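Side-chain contact in subtilase cytotoxin, subunit B (Escherichia coli, PDB 3DWA), which forms the pentameric B-subunit of an AB5 toxin, which probably recognises glycans on host cells and so delivers the cytotoxic A subunit: residues Pro28-Glu33 and Asn95-Leu100. Residues are numbered along the deposited sequence; the frame is centred on the assembly and turned at random.
Sequences PYFCIE and NALVGL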
loop_
_atom_site.group_PDB
_atom_site.type_symbol
_atom_site.label_atom_id
_atom_site.label_comp_id
_atom_site.label_asym_id
_atom_site.label_seq_id
_atom_site.Cartn_x
_atom_site.Cartn_y
_atom_site.Cartn_z
ATOM N N PRO C 28 -3.964 14.784 -8.817
ATOM C CA PRO C 28 -2.670 14.129 -8.894
ATOM C C PRO C 28 -2.528 13.398 -10.248
ATOM O O PRO C 28 -3.515 12.896 -10.773
ATOM C CB PRO C 28 -2.750 13.089 -7.768
ATOM C CG PRO C 28 -4.202 12.832 -7.589
ATOM C CD PRO C 28 -4.812 14.179 -7.763
ATOM N N TYR C 29 -1.311 13.364 -10.805
ATOM C CA TYR C 29 -1.028 12.506 -11.989
ATOM C C TYR C 29 0.362 11.874 -11.863
ATOM O O TYR C 29 1.158 12.286 -11.016
ATOM C CB TYR C 29 -1.104 13.300 -13.332
ATOM C CG TYR C 29 0.057 14.253 -13.505
ATOM C CD1 TYR C 29 1.278 13.837 -14.092
ATOM C CD2 TYR C 29 -0.063 15.552 -13.106
ATOM C CE1 TYR C 29 2.350 14.716 -14.211
ATOM C CE2 TYR C 29 0.973 16.443 -13.226
ATOM C CZ TYR C 29 2.177 16.019 -13.798
ATOM O OH TYR C 29 3.191 16.920 -13.880
ATOM N N PHE C 30 0.629 10.854 -12.677
ATOM C CA PHE C 30 1.991 10.342 -12.827
ATOM C C PHE C 30 2.197 10.047 -14.316
ATOM O O PHE C 30 1.229 9.869 -15.066
ATOM C CB PHE C 30 2.270 9.105 -11.904
ATOM C CG PHE C 30 1.652 7.815 -12.401
ATOM C CD1 PHE C 30 2.403 6.927 -13.184
ATOM C CD2 PHE C 30 0.327 7.478 -12.068
ATOM C CE1 PHE C 30 1.819 5.752 -13.688
ATOM C CE2 PHE C 30 -0.254 6.322 -12.562
ATOM C CZ PHE C 30 0.503 5.440 -13.360
ATOM N N CYS C 31 3.446 10.018 -14.743
ATOM C CA CYS C 31 3.798 9.752 -16.117
ATOM C C CYS C 31 4.958 8.765 -16.036
ATOM O O CYS C 31 5.810 8.882 -15.167
ATOM C CB CYS C 31 4.189 11.077 -16.837
ATOM S SG CYS C 31 4.419 10.894 -18.674
ATOM N N ILE C 32 4.957 7.756 -16.897
ATOM C CA ILE C 32 6.108 6.848 -16.996
ATOM C C ILE C 32 6.786 6.990 -18.356
ATOM O O ILE C 32 6.155 7.390 -19.311
ATOM C CB ILE C 32 5.687 5.378 -16.797
ATOM C CG1 ILE C 32 4.554 5.025 -17.760
ATOM C CG2 ILE C 32 5.271 5.127 -15.335
ATOM C CD1 ILE C 32 4.113 3.585 -17.679
ATOM N N GLU C 33 8.076 6.668 -18.430
ATOM C CA GLU C 33 8.718 6.506 -19.720
ATOM C C GLU C 33 9.264 5.096 -19.760
ATOM O O GLU C 33 9.709 4.552 -18.749
ATOM C CB GLU C 33 9.808 7.550 -19.942
ATOM C CG GLU C 33 10.531 7.464 -21.305
ATOM C CD GLU C 33 12.033 7.734 -21.150
ATOM O OE1 GLU C 33 12.407 8.808 -20.596
ATOM O OE2 GLU C 33 12.839 6.856 -21.541
ATOM N N ASN C 95 -0.556 11.092 -24.312
ATOM C CA ASN C 95 -0.998 9.711 -24.096
ATOM C C ASN C 95 -1.540 9.441 -22.704
ATOM O O ASN C 95 -0.861 9.693 -21.723
ATOM C CB ASN C 95 0.096 8.662 -24.388
ATOM C CG ASN C 95 0.644 8.728 -25.832
ATOM O OD1 ASN C 95 -0.029 9.210 -26.754
ATOM N ND2 ASN C 95 1.897 8.276 -26.009
ATOM N N ALA C 96 -2.750 8.885 -22.631
ATOM C CA ALA C 96 -3.244 8.312 -21.388
ATOM C C ALA C 96 -2.755 6.890 -21.290
ATOM O O ALA C 96 -2.736 6.168 -22.280
ATOM C CB ALA C 96 -4.800 8.348 -21.337
ATOM N N LEU C 97 -2.343 6.493 -20.083
ATOM C CA LEU C 97 -2.078 5.098 -19.726
ATOM C C LEU C 97 -3.400 4.407 -19.418
ATOM O O LEU C 97 -4.188 4.882 -18.587
ATOM C CB LEU C 97 -1.159 5.054 -18.482
ATOM C CG LEU C 97 -0.662 3.666 -18.051
ATOM C CD1 LEU C 97 -0.045 2.860 -19.210
ATOM C CD2 LEU C 97 0.271 3.750 -16.805
ATOM N N VAL C 98 -3.651 3.284 -20.067
ATOM C CA VAL C 98 -4.964 2.663 -19.987
ATOM C C VAL C 98 -4.886 1.211 -19.593
ATOM O O VAL C 98 -5.917 0.545 -19.466
ATOM C CB VAL C 98 -5.872 2.933 -21.289
ATOM C CG1 VAL C 98 -5.880 4.411 -21.627
ATOM C CG2 VAL C 98 -5.456 2.087 -22.533
ATOM N N GLY C 99 -3.671 0.725 -19.352
ATOM C CA GLY C 99 -3.492 -0.669 -19.012
ATOM C C GLY C 99 -2.042 -1.115 -19.009
ATOM O O GLY C 99 -1.185 -0.431 -19.565
ATOM N N LEU C 100 -1.777 -2.277 -18.411
ATOM C CA LEU C 100 -0.404 -2.859 -18.346
ATOM C C LEU C 100 -0.526 -4.366 -18.288
ATOM O O LEU C 100 -1.520 -4.887 -17.743
ATOM C CB LEU C 100 0.310 -2.401 -17.050
ATOM C CG LEU C 100 0.620 -0.913 -16.817
ATOM C CD1 LEU C 100 0.805 -0.553 -15.339
ATOM C CD2 LEU C 100 1.886 -0.519 -17.648
#
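One methyl of L97 carries this contact: its CD2 lies 3.8 Å from CZ of F30 and 3.9 Å from CD1 of I32, resting in the corner formed by the far ends of two side chains from strand 27-35. Against the F30 ring the methyl stands obliquely, with CE1 only slightly farther off than CZ, while the I32 and L97 side chains run nearly at right angles. L97 holds CG anti to its backbone N (chi1 -174°), and in this pose leucine, branched at CG and wholly apolar, reaches across the interior and offers CD2 to both the F30 ring and the I32 methyl. I32 extends CD1 on a straight outer arm (chi2 178°), and its shorter branch, CG2, lies at the edge of the F30 ring, in its plane; beta-branched isoleucine thus sends one arm to L97, the other to the ring. L100 lies at the margin, its CD2 4.7 Å from CD1 of I32. The fold is the OB-type barrel of AB5 toxin B subunits: strands 27-35 and 96-102 are not paired with each other, but belong to one curled antiparallel sheet, so their inward side chains meet across its interior. V98 and G99 both face Y77 in a classic beta bulge, an extra residue in strand 96-102 where it pairs with strand 73-79. Further out, F19 lies nearly parallel to the F30 ring and Y61 of helix 57-70 meets it edge-to-face, a setting that suits a flat, apolar phenylalanine. A44 and I76 touch L97, and I16 packs on I32. C31, between the two inward residues, instead forms a disulfide with C45, tying strand 27-35 to strand 41-47, whereas L100 joins a beta ladder with a neighbouring subunit.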